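Local coordinates for protein beta-galactosidase (PDB 3TTY) that hydrolyses beta-galactosides to release terminal galactose, acting as a TIM-barrel glycoside hydrolase that binds galactose in its pocket and also carries a zinc ion, at residues L347-G352 / H358-E363; G13-E18 / A23-D28; G109-S114 / A353-H358; M306-G311 / L329-A334. All coordinates share one frame; numbering follows the deposited sequence.

Contact 1 of 4, residues L347-G352 / H358-E363; sequences LRRSVG and HGAVIE. With GLA (alpha-D-galactopyranose), chain H.
R348 and I362 are paired by a single beta bridge within the long loop after strand 339-344, the eighth strand of the TIM barrel. Two backbone bonds define it: I362 N gives to L347 O at 2.8 Å, and R349 N gives to I362 O at 3.0 Å. Here the packing is tight and buried. The CG2 methyl of I362 lies over the centre of one face of the R348 guanidinium, 3.6 Å from R348 CZ; bends at chi2 (129°) and chi3 (38°) of R348 turn the group across the isoleucine. W20 makes a cation-pi contact with the same group. The polar partners lie elsewhere: NH2 forms a salt bridge with D28 of helix 22-35, and a water joins NH1 to the carbonyl of E363. A360 CB packs 3.4 Å from R349 CG.

The R349-E363 end is partly exposed, and Y502 of a second subunit packs on R349. R349 NH1 meets E363 OE1 in a salt bridge of 2.6 Å, with the oxygen in the guanidinium plane but the nitrogen above the carboxylate plane. A360 N approaches E363 OE1 from the opposite face, at 3.1 Å, so two donors grip it. A leucine in place of R349 would probably leave the E363 carboxylate without its charged mate and freer to swing off A360 N. At the sugar end, H358 ND1 gives a nearly straight bond (165°) to a lone pair of G359 O, which sets the ring's rotation and presents H358 NE2 edge-on to galactose O6 in a weak bond of 2.9 Å.

Contact 2 of 4, residues G13-E18 / A23-D28; sequences GDYNPE and ATMEED
The first beta-alpha-beta unit of the TIM barrel, strand 10-14, helix 22-35 and strand 39-42, is held here by Y15 and P17 meeting M25 and D28 of the helix. Y15 spans the gap with its ring: CG stands anti to the backbone N (chi1 177°), which sends the hydroxyl to the helix surface. There Y15 OH gives a hydrogen bond to D28 OD2 at 2.6 Å, arriving on the anti side of the oxygen and 19° out of the carboxylate plane. The ring and the carboxylate are turned almost perpendicular, 84° apart, and D28 OD2 lies at the ring's edge, 3.2 Å from Y15 CE1. D28 has a second grip, since its OD1 forms a salt bridge with R348; both oxygens of this buried carboxylate are therefore engaged.

The apolar half of the contact is made by M25. Its extended chain passes the hydroxyl, with M25 CG 3.4 Å from Y15 OH, and brings CE to the ring edge. P17 CD covers the centre of one ring face, while F32 meets the ring edge-to-face. I65 of helix 60-71 touches both P17 and M25. The Y15 side chain is about 11 Å from the bound galactose, so the contact lies outside the pocket, completed by P17 CB at 3.9 Å from M25 SD.

Contact 3 of 4, residues G109-S114 / A353-H358; sequences GGRHNS and ACEKYH. With GLA (alpha-D-galactopyranose), chain H.
R111 and E355 converge on the galactose through two outstretched chains. In R111, CG sits between the backbone N and the carbonyl carbon (chi1 57°) and the chain runs straight on to NE; in E355, CG lies beside the backbone N (chi1 -68°) and the rest is extended. Their charged ends do not bond directly: R111 NH2 and E355 OE1 are 3.8 Å apart, a long salt bridge in which the oxygen stands well out of the guanidinium plane and no N-H points at it. Galactose O4 mediates instead. Galactose O4 lies at the guanidinium edge, accepts from R111 NH1 at 2.9 Å and R111 NH2 at 2.7 Å, and donates to E355 OE1 at 2.5 Å; R111 NH1 also gives to galactose O3 at 3.2 Å. Three bonds thus fix O4, a hydroxyl that tells galactose from glucose. E355 OE1 is held besides by W315 NE1.

Local bonds shape both loops. N113 ND2 gives a straight bond (168°) to G109 O at 2.9 Å, and a type I turn from E355 to H358 is closed by H358 N to E355 O at 2.7 Å. A second subunit borders the site, with its W187 packing on R111 and its D495 salt-bridged to K356. Within the chain, segment 109-114 lies between helix 87-92 and helix 119-135, and segment 353-358 between strand 339-344 and helix 371-386.

Contact 4 of 4, residues M306-G311 / L329-A334; sequences MEQTPG and LWSYQA. With GLA (alpha-D-galactopyranose), chain H.
Q308, S331 and W330 carry the contact, which joins the chain at strand 303-307 to helix 326-336 in a beta-alpha-beta unit of the TIM barrel completed by strand 339-344. Q308 buries the most surface. Its CG lies between the backbone N and the carbonyl carbon (chi1 64°), and the extended chain beyond carries the amide to the helix. Q308 NE2 donates to S331 OG at 2.9 Å, with an N-H...O angle of 159° and the oxygen close to the amide plane. S331 OG in turn is hydrogen-bonded to M327 O, one helical turn back. A water lies 2.6 Å from Q308 OE1 and 2.8 Å from W330 O, within hydrogen-bonding distance of both. With the NE2 bond it probably limits the amide's rotation. A leucine at Q308 would probably leave S331 OG without its N-H donor and the nearby water without an amide oxygen beside it.

F344 of strand 339-344 packs on the Q308 chain, and L379 of helix 371-386 touches S331. The neighbouring E307 serves the sugar pocket, its carboxylate meeting Y277 as well as the galactose. There, galactose O2 donates to E307 OE2 at 2.8 Å.

All four contacts belong to one TIM barrel, and three of them touch the same galactose. Contacts 1 and 3 share H358, with centres about 14 Å apart, and contact 4 brings E307 to the sugar. Contact 4 meets that histidine through T309, whose CB is 3.5 Å from H358 CE1, and packs on contact 1 where P310 CG lies 3.4 Å from A360 C. Contact 2 does not reach the sugar but backs contact 1, its centre about 10 Å away: the two are joined by the 2.5 Å from R348 NH2 to D28 OD1, and L347 N lies 2.8 Å from D14 O. Contacts 2 and 3 stay apart, about 7 Å between nearest atoms.

Contact 1 of 4, residues L347-G352 / H358-E363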
# COMPACT_ATOMS: atom_id res chain seq x y z
N LEU A 347 26.32 13.35 -20.35
CA LEU A 347 27.73 13.73 -20.45
C LEU A 347 28.22 14.65 -19.31
O LEU A 347 29.39 14.59 -18.92
CB LEU A 347 28.03 14.32 -21.83
CG LEU A 347 27.77 13.36 -22.99
CD1 LEU A 347 28.40 13.86 -24.28
CD2 LEU A 347 28.30 11.97 -22.64
N ARG A 348 27.33 15.47 -18.76
CA ARG A 348 27.68 16.29 -17.59
C ARG A 348 26.48 16.46 -16.67
O ARG A 348 25.40 16.82 -17.12
CB ARG A 348 28.26 17.65 -18.00
CG ARG A 348 27.92 18.77 -17.04
CD ARG A 348 29.10 19.63 -16.56
NE ARG A 348 30.15 19.93 -17.54
CZ ARG A 348 31.33 20.47 -17.19
NH1 ARG A 348 31.57 20.75 -15.91
NH2 ARG A 348 32.27 20.73 -18.09
N ARG A 349 26.69 16.21 -15.38
CA ARG A 349 25.60 16.19 -14.39
C ARG A 349 24.85 17.52 -14.31
O ARG A 349 25.43 18.61 -14.47
CB ARG A 349 26.12 15.75 -13.01
CG ARG A 349 26.29 14.24 -12.89
CD ARG A 349 27.15 13.75 -11.72
NE ARG A 349 26.43 13.67 -10.47
CZ ARG A 349 26.52 12.69 -9.57
NH1 ARG A 349 27.32 11.65 -9.74
NH2 ARG A 349 25.80 12.76 -8.46
N SER A 350 23.55 17.41 -14.11
CA SER A 350 22.68 18.55 -13.85
C SER A 350 22.80 18.96 -12.39
O SER A 350 23.47 18.27 -11.62
CB SER A 350 21.24 18.15 -14.13
OG SER A 350 20.93 16.99 -13.37
N VAL A 351 22.07 19.99 -11.99
CA VAL A 351 22.47 20.80 -10.85
C VAL A 351 21.49 21.15 -9.68
O VAL A 351 21.97 21.39 -8.57
CB VAL A 351 23.21 22.05 -11.42
CG1 VAL A 351 22.64 23.34 -10.92
CG2 VAL A 351 24.72 21.92 -11.25
N GLY A 352 20.16 21.19 -9.84
CA GLY A 352 19.45 20.88 -11.05
C GLY A 352 18.21 19.99 -10.95
O GLY A 352 18.02 19.18 -11.85
N HIS A 358 22.01 11.72 -10.66
CA HIS A 358 22.28 10.80 -11.75
C HIS A 358 23.75 10.96 -12.19
O HIS A 358 24.26 12.08 -12.30
CB HIS A 358 21.34 11.02 -12.94
CG HIS A 358 21.27 9.86 -13.89
ND1 HIS A 358 22.31 9.53 -14.74
CD2 HIS A 358 20.30 8.94 -14.11
CE1 HIS A 358 21.98 8.46 -15.44
NE2 HIS A 358 20.77 8.08 -15.08
N GLY A 359 24.41 9.84 -12.43
CA GLY A 359 25.79 9.83 -12.89
C GLY A 359 25.98 10.46 -14.26
O GLY A 359 25.05 10.52 -15.08
N ALA A 360 27.20 10.94 -14.50
CA ALA A 360 27.56 11.50 -15.80
C ALA A 360 29.05 11.30 -16.02
O ALA A 360 29.78 10.97 -15.09
CB ALA A 360 27.20 12.97 -15.87
N VAL A 361 29.50 11.49 -17.25
CA VAL A 361 30.93 11.41 -17.54
C VAL A 361 31.69 12.51 -16.81
O VAL A 361 32.70 12.24 -16.16
CB VAL A 361 31.18 11.49 -19.04
CG1 VAL A 361 32.67 11.58 -19.32
CG2 VAL A 361 30.55 10.26 -19.72
N ILE A 362 31.20 13.74 -16.90
CA ILE A 362 31.73 14.85 -16.12
C ILE A 362 30.77 15.19 -14.98
O ILE A 362 29.57 15.45 -15.20
CB ILE A 362 31.90 16.10 -16.99
CG1 ILE A 362 32.80 15.80 -18.19
CG2 ILE A 362 32.44 17.26 -16.15
CD1 ILE A 362 32.76 16.90 -19.24
N GLU A 363 31.28 15.21 -13.75
CA GLU A 363 30.39 15.29 -12.60
C GLU A 363 30.55 16.59 -11.81
O GLU A 363 31.06 17.57 -12.36
CB GLU A 363 30.46 13.99 -11.79
CG GLU A 363 29.97 12.82 -12.67
CD GLU A 363 29.92 11.47 -11.99
OE1 GLU A 363 28.80 10.94 -11.79
OE2 GLU A 363 31.00 10.89 -11.69
C1 GLA H . 15.66 7.73 -19.20
C2 GLA H . 15.51 9.09 -19.93
C3 GLA H . 16.70 10.03 -19.67
C4 GLA H . 16.97 10.05 -18.17
C5 GLA H . 17.16 8.62 -17.67
C6 GLA H . 17.50 8.67 -16.18
O1 GLA H . 16.66 6.84 -19.74
O2 GLA H . 15.37 8.89 -21.32
O3 GLA H . 16.42 11.38 -20.10
O4 GLA H . 15.81 10.62 -17.57
O5 GLA H . 15.93 7.90 -17.82
O6 GLA H . 18.06 7.42 -15.76
O HOH W 1 30.23 19.83 -13.48
O HOH W 2 23.02 14.18 -13.68

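Contact 2 of 4, residues G13-E18 / A23-D28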
# COMPACT_ATOMS: atom_id res chain seq x y z
N GLY A 13 26.64 10.61 -25.75
CA GLY A 13 25.30 10.51 -25.18
C GLY A 13 24.59 11.83 -24.97
O GLY A 13 24.95 12.85 -25.58
N ASP A 14 23.58 11.82 -24.10
CA ASP A 14 22.80 13.01 -23.81
C ASP A 14 23.71 14.13 -23.30
O ASP A 14 24.52 13.92 -22.40
CB ASP A 14 21.70 12.71 -22.79
CG ASP A 14 20.43 12.14 -23.44
OD1 ASP A 14 20.53 11.21 -24.28
OD2 ASP A 14 19.31 12.61 -23.09
N TYR A 15 23.56 15.31 -23.88
CA TYR A 15 24.40 16.46 -23.57
C TYR A 15 23.50 17.68 -23.57
O TYR A 15 22.71 17.86 -24.49
CB TYR A 15 25.52 16.58 -24.62
CG TYR A 15 26.46 17.78 -24.47
CD1 TYR A 15 27.05 18.09 -23.24
CD2 TYR A 15 26.79 18.56 -25.57
CE1 TYR A 15 27.93 19.17 -23.11
CE2 TYR A 15 27.66 19.65 -25.45
CZ TYR A 15 28.23 19.95 -24.22
OH TYR A 15 29.08 21.02 -24.09
N ASN A 16 23.61 18.50 -22.53
CA ASN A 16 22.67 19.59 -22.29
C ASN A 16 23.34 20.90 -21.90
O ASN A 16 23.12 21.43 -20.81
CB ASN A 16 21.68 19.16 -21.21
CG ASN A 16 20.93 17.91 -21.61
OD1 ASN A 16 20.10 17.95 -22.51
ND2 ASN A 16 21.22 16.80 -20.96
N PRO A 17 24.15 21.45 -22.80
CA PRO A 17 24.92 22.66 -22.54
C PRO A 17 24.01 23.86 -22.31
O PRO A 17 24.45 24.82 -21.70
CB PRO A 17 25.73 22.85 -23.82
CG PRO A 17 24.93 22.13 -24.88
CD PRO A 17 24.36 20.94 -24.17
N GLU A 18 22.76 23.80 -22.77
CA GLU A 18 21.84 24.92 -22.53
C GLU A 18 21.50 25.08 -21.04
O GLU A 18 20.89 26.07 -20.64
CB GLU A 18 20.58 24.83 -23.41
CG GLU A 18 19.66 23.61 -23.12
CD GLU A 18 20.03 22.39 -23.95
OE1 GLU A 18 19.12 21.79 -24.56
OE2 GLU A 18 21.24 22.03 -24.00
N ALA A 23 31.78 28.94 -21.31
CA ALA A 23 32.99 28.52 -20.63
C ALA A 23 32.93 27.02 -20.28
O ALA A 23 33.87 26.27 -20.58
CB ALA A 23 33.24 29.37 -19.38
N THR A 24 31.83 26.56 -19.68
CA THR A 24 31.80 25.14 -19.35
C THR A 24 31.83 24.28 -20.61
O THR A 24 32.41 23.21 -20.64
CB THR A 24 30.66 24.73 -18.35
OG1 THR A 24 29.90 23.64 -18.89
CG2 THR A 24 29.78 25.88 -18.01
N MET A 25 31.24 24.80 -21.67
CA MET A 25 31.25 24.13 -22.95
C MET A 25 32.68 23.92 -23.47
O MET A 25 32.97 22.88 -24.07
CB MET A 25 30.41 24.91 -23.95
CG MET A 25 30.01 24.11 -25.14
SD MET A 25 28.50 24.71 -25.91
CE MET A 25 28.38 23.45 -27.16
N GLU A 26 33.57 24.88 -23.22
CA GLU A 26 34.98 24.69 -23.57
C GLU A 26 35.60 23.53 -22.79
O GLU A 26 36.35 22.73 -23.34
CB GLU A 26 35.79 25.98 -23.37
CG GLU A 26 35.46 27.09 -24.35
CD GLU A 26 35.60 26.65 -25.80
OE1 GLU A 26 34.63 26.80 -26.57
OE2 GLU A 26 36.69 26.15 -26.17
N GLU A 27 35.28 23.44 -21.50
CA GLU A 27 35.73 22.30 -20.71
C GLU A 27 35.11 20.99 -21.20
O GLU A 27 35.78 19.96 -21.21
CB GLU A 27 35.45 22.52 -19.22
CG GLU A 27 36.46 23.40 -18.53
CD GLU A 27 37.89 22.91 -18.75
OE1 GLU A 27 38.62 23.56 -19.53
OE2 GLU A 27 38.27 21.88 -18.16
N ASP A 28 33.85 21.02 -21.60
CA ASP A 28 33.21 19.81 -22.14
C ASP A 28 33.98 19.28 -23.34
O ASP A 28 34.35 18.11 -23.37
CB ASP A 28 31.75 20.06 -22.55
CG ASP A 28 30.87 20.50 -21.39
OD1 ASP A 28 31.16 20.15 -20.23
OD2 ASP A 28 29.87 21.19 -21.66

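Contact 3 of 4, residues G109-S114 / A353-H358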
# COMPACT_ATOMS: atom_id res chain seq x y z
N GLY A 109 3.64 19.61 -15.31
CA GLY A 109 4.71 19.04 -14.51
C GLY A 109 5.25 17.77 -15.14
O GLY A 109 4.63 17.22 -16.03
N GLY A 110 6.41 17.32 -14.68
CA GLY A 110 7.02 16.10 -15.19
C GLY A 110 7.39 16.18 -16.67
O GLY A 110 7.82 17.23 -17.16
N ARG A 111 7.23 15.07 -17.37
CA ARG A 111 7.59 14.97 -18.78
C ARG A 111 6.92 13.72 -19.37
O ARG A 111 6.24 12.99 -18.65
CB ARG A 111 9.11 14.85 -18.90
CG ARG A 111 9.66 13.67 -18.13
CD ARG A 111 11.08 13.31 -18.57
NE ARG A 111 11.55 12.09 -17.91
CZ ARG A 111 12.79 11.61 -18.01
NH1 ARG A 111 13.69 12.24 -18.76
NH2 ARG A 111 13.11 10.50 -17.38
N HIS A 112 7.12 13.49 -20.67
CA HIS A 112 6.64 12.26 -21.35
C HIS A 112 5.15 12.03 -21.18
O HIS A 112 4.70 10.89 -21.21
CB HIS A 112 7.34 11.01 -20.80
CG HIS A 112 8.84 11.06 -20.87
ND1 HIS A 112 9.63 10.21 -20.14
CD2 HIS A 112 9.68 11.86 -21.57
CE1 HIS A 112 10.90 10.47 -20.39
NE2 HIS A 112 10.96 11.47 -21.25
N ASN A 113 4.39 13.10 -20.99
CA ASN A 113 3.00 12.95 -20.57
C ASN A 113 2.03 13.85 -21.37
O ASN A 113 1.02 14.29 -20.83
CB ASN A 113 2.89 13.21 -19.06
CG ASN A 113 3.47 14.57 -18.65
OD1 ASN A 113 3.77 15.40 -19.51
ND2 ASN A 113 3.61 14.79 -17.33
N SER A 114 2.34 14.12 -22.63
CA SER A 114 1.39 14.84 -23.48
C SER A 114 0.30 13.89 -23.98
O SER A 114 0.58 12.74 -24.32
CB SER A 114 2.09 15.51 -24.67
OG SER A 114 2.98 16.53 -24.24
N ALA A 353 17.37 20.10 -9.92
CA ALA A 353 16.15 19.24 -9.86
C ALA A 353 16.44 17.72 -9.74
O ALA A 353 17.50 17.32 -9.23
CB ALA A 353 15.22 19.52 -11.07
N CYS A 354 15.53 16.87 -10.23
CA CYS A 354 15.50 15.45 -9.80
C CYS A 354 16.63 14.53 -10.27
O CYS A 354 16.83 13.46 -9.70
CB CYS A 354 14.12 14.78 -10.07
SG CYS A 354 13.79 14.31 -11.79
N GLU A 355 17.38 14.94 -11.29
CA GLU A 355 18.44 14.07 -11.77
C GLU A 355 19.88 14.48 -11.38
O GLU A 355 20.85 13.89 -11.84
CB GLU A 355 18.27 13.79 -13.28
CG GLU A 355 17.01 12.92 -13.54
CD GLU A 355 16.81 12.51 -15.00
OE1 GLU A 355 16.15 11.46 -15.24
OE2 GLU A 355 17.27 13.24 -15.91
N LYS A 356 20.01 15.47 -10.50
CA LYS A 356 21.35 15.94 -10.13
C LYS A 356 22.25 14.85 -9.53
O LYS A 356 23.47 15.01 -9.50
CB LYS A 356 21.27 17.14 -9.20
CG LYS A 356 20.50 16.88 -7.91
CD LYS A 356 20.19 18.20 -7.21
CE LYS A 356 19.46 17.98 -5.90
NZ LYS A 356 18.00 17.87 -6.08
N TYR A 357 21.65 13.75 -9.03
CA TYR A 357 22.43 12.64 -8.48
C TYR A 357 22.38 11.45 -9.42
O TYR A 357 22.68 10.33 -9.03
CB TYR A 357 22.00 12.28 -7.03
CG TYR A 357 22.04 13.51 -6.20
CD1 TYR A 357 23.11 14.39 -6.31
CD2 TYR A 357 20.97 13.87 -5.39
CE1 TYR A 357 23.14 15.56 -5.61
CE2 TYR A 357 21.00 15.05 -4.68
CZ TYR A 357 22.09 15.89 -4.80
OH TYR A 357 22.13 17.09 -4.11
N HIS A 358 22.01 11.72 -10.66
CA HIS A 358 22.28 10.80 -11.75
C HIS A 358 23.75 10.96 -12.19
O HIS A 358 24.26 12.08 -12.30
CB HIS A 358 21.34 11.02 -12.94
CG HIS A 358 21.27 9.86 -13.89
ND1 HIS A 358 22.31 9.53 -14.74
CD2 HIS A 358 20.30 8.94 -14.11
CE1 HIS A 358 21.98 8.46 -15.44
NE2 HIS A 358 20.77 8.08 -15.08
C1 GLA H . 15.66 7.73 -19.20
C2 GLA H . 15.51 9.09 -19.93
C3 GLA H . 16.70 10.03 -19.67
C4 GLA H . 16.97 10.05 -18.17
C5 GLA H . 17.16 8.62 -17.67
C6 GLA H . 17.50 8.67 -16.18
O1 GLA H . 16.66 6.84 -19.74
O2 GLA H . 15.37 8.89 -21.32
O3 GLA H . 16.42 11.38 -20.10
O4 GLA H . 15.81 10.62 -17.57
O5 GLA H . 15.93 7.90 -17.82
O6 GLA H . 18.06 7.42 -15.76

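Contact 4 of 4, residues M306-G311 / L329-A334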
# COMPACT_ATOMS: atom_id res chain seq x y z
N MET A 306 21.14 3.83 -26.62
CA MET A 306 21.02 5.29 -26.59
C MET A 306 21.45 5.79 -25.22
O MET A 306 22.06 6.85 -25.11
CB MET A 306 19.59 5.73 -26.90
CG MET A 306 19.38 7.24 -26.94
SD MET A 306 20.13 8.05 -28.37
CE MET A 306 19.21 7.30 -29.73
N GLU A 307 21.13 5.02 -24.17
CA GLU A 307 21.54 5.40 -22.82
C GLU A 307 21.90 4.24 -21.90
O GLU A 307 21.51 3.09 -22.11
CB GLU A 307 20.46 6.22 -22.11
CG GLU A 307 19.84 7.36 -22.88
CD GLU A 307 18.63 7.87 -22.14
OE1 GLU A 307 18.62 7.73 -20.91
OE2 GLU A 307 17.68 8.40 -22.78
N GLN A 308 22.64 4.61 -20.86
CA GLN A 308 22.98 3.79 -19.72
C GLN A 308 23.70 4.81 -18.84
O GLN A 308 24.19 5.82 -19.34
CB GLN A 308 23.95 2.65 -20.10
CG GLN A 308 25.32 3.13 -20.60
CD GLN A 308 26.29 1.99 -20.92
OE1 GLN A 308 26.01 0.82 -20.67
NE2 GLN A 308 27.44 2.34 -21.47
N THR A 309 23.77 4.59 -17.54
CA THR A 309 24.53 5.53 -16.73
C THR A 309 26.02 5.16 -16.73
O THR A 309 26.37 3.98 -16.79
CB THR A 309 24.00 5.63 -15.29
OG1 THR A 309 24.91 6.40 -14.51
CG2 THR A 309 23.85 4.26 -14.68
N PRO A 310 26.90 6.17 -16.73
CA PRO A 310 28.33 5.87 -16.54
C PRO A 310 28.67 5.47 -15.10
O PRO A 310 29.74 4.92 -14.86
CB PRO A 310 29.04 7.19 -16.93
CG PRO A 310 27.98 8.23 -16.89
CD PRO A 310 26.67 7.56 -17.17
N GLY A 311 27.76 5.73 -14.16
CA GLY A 311 27.96 5.35 -12.76
C GLY A 311 26.66 4.95 -12.06
O GLY A 311 26.16 3.84 -12.24
N LEU A 329 32.06 -3.65 -18.61
CA LEU A 329 31.41 -4.95 -18.75
C LEU A 329 30.04 -4.82 -19.42
O LEU A 329 29.76 -5.46 -20.42
CB LEU A 329 31.22 -5.59 -17.37
CG LEU A 329 31.45 -7.08 -17.15
CD1 LEU A 329 30.58 -7.57 -16.01
CD2 LEU A 329 31.23 -7.93 -18.39
N TRP A 330 29.20 -3.97 -18.83
CA TRP A 330 27.81 -3.80 -19.28
C TRP A 330 27.67 -3.09 -20.62
O TRP A 330 26.64 -3.24 -21.29
CB TRP A 330 26.99 -3.09 -18.19
CG TRP A 330 26.80 -3.91 -16.96
CD1 TRP A 330 27.31 -5.14 -16.73
CD2 TRP A 330 26.05 -3.55 -15.80
NE1 TRP A 330 26.92 -5.59 -15.49
CE2 TRP A 330 26.14 -4.63 -14.89
CE3 TRP A 330 25.30 -2.42 -15.42
CZ2 TRP A 330 25.53 -4.63 -13.64
CZ3 TRP A 330 24.69 -2.41 -14.17
CH2 TRP A 330 24.80 -3.51 -13.30
N SER A 331 28.68 -2.31 -21.00
CA SER A 331 28.73 -1.71 -22.34
C SER A 331 29.01 -2.76 -23.41
O SER A 331 28.32 -2.81 -24.42
CB SER A 331 29.80 -0.60 -22.44
OG SER A 331 29.58 0.43 -21.49
N TYR A 332 30.03 -3.60 -23.18
CA TYR A 332 30.31 -4.67 -24.13
C TYR A 332 29.24 -5.76 -24.12
O TYR A 332 29.06 -6.48 -25.11
CB TYR A 332 31.70 -5.28 -23.90
CG TYR A 332 32.82 -4.40 -24.40
CD1 TYR A 332 32.90 -4.04 -25.73
CD2 TYR A 332 33.79 -3.92 -23.53
CE1 TYR A 332 33.91 -3.21 -26.20
CE2 TYR A 332 34.80 -3.10 -23.98
CZ TYR A 332 34.86 -2.76 -25.31
OH TYR A 332 35.87 -1.96 -25.76
N GLN A 333 28.51 -5.89 -23.01
CA GLN A 333 27.39 -6.80 -23.00
C GLN A 333 26.35 -6.34 -24.02
O GLN A 333 25.80 -7.15 -24.76
CB GLN A 333 26.77 -6.95 -21.61
CG GLN A 333 25.83 -8.17 -21.51
CD GLN A 333 25.05 -8.19 -20.21
OE1 GLN A 333 24.68 -7.15 -19.67
NE2 GLN A 333 24.80 -9.40 -19.69
N ALA A 334 26.09 -5.04 -24.07
CA ALA A 334 25.18 -4.49 -25.07
C ALA A 334 25.69 -4.78 -26.48
O ALA A 334 24.96 -5.29 -27.33
CB ALA A 334 24.99 -3.02 -24.86
C1 GLA H . 15.66 7.73 -19.20
C2 GLA H . 15.51 9.09 -19.93
C3 GLA H . 16.70 10.03 -19.67
C4 GLA H . 16.97 10.05 -18.17
C5 GLA H . 17.16 8.62 -17.67
C6 GLA H . 17.50 8.67 -16.18
O1 GLA H . 16.66 6.84 -19.74
O2 GLA H . 15.37 8.89 -21.32
O3 GLA H . 16.42 11.38 -20.10
O4 GLA H . 15.81 10.62 -17.57
O5 GLA H . 15.93 7.90 -17.82
O6 GLA H . 18.06 7.42 -15.76
O HOH W 3 24.61 -1.25 -21.45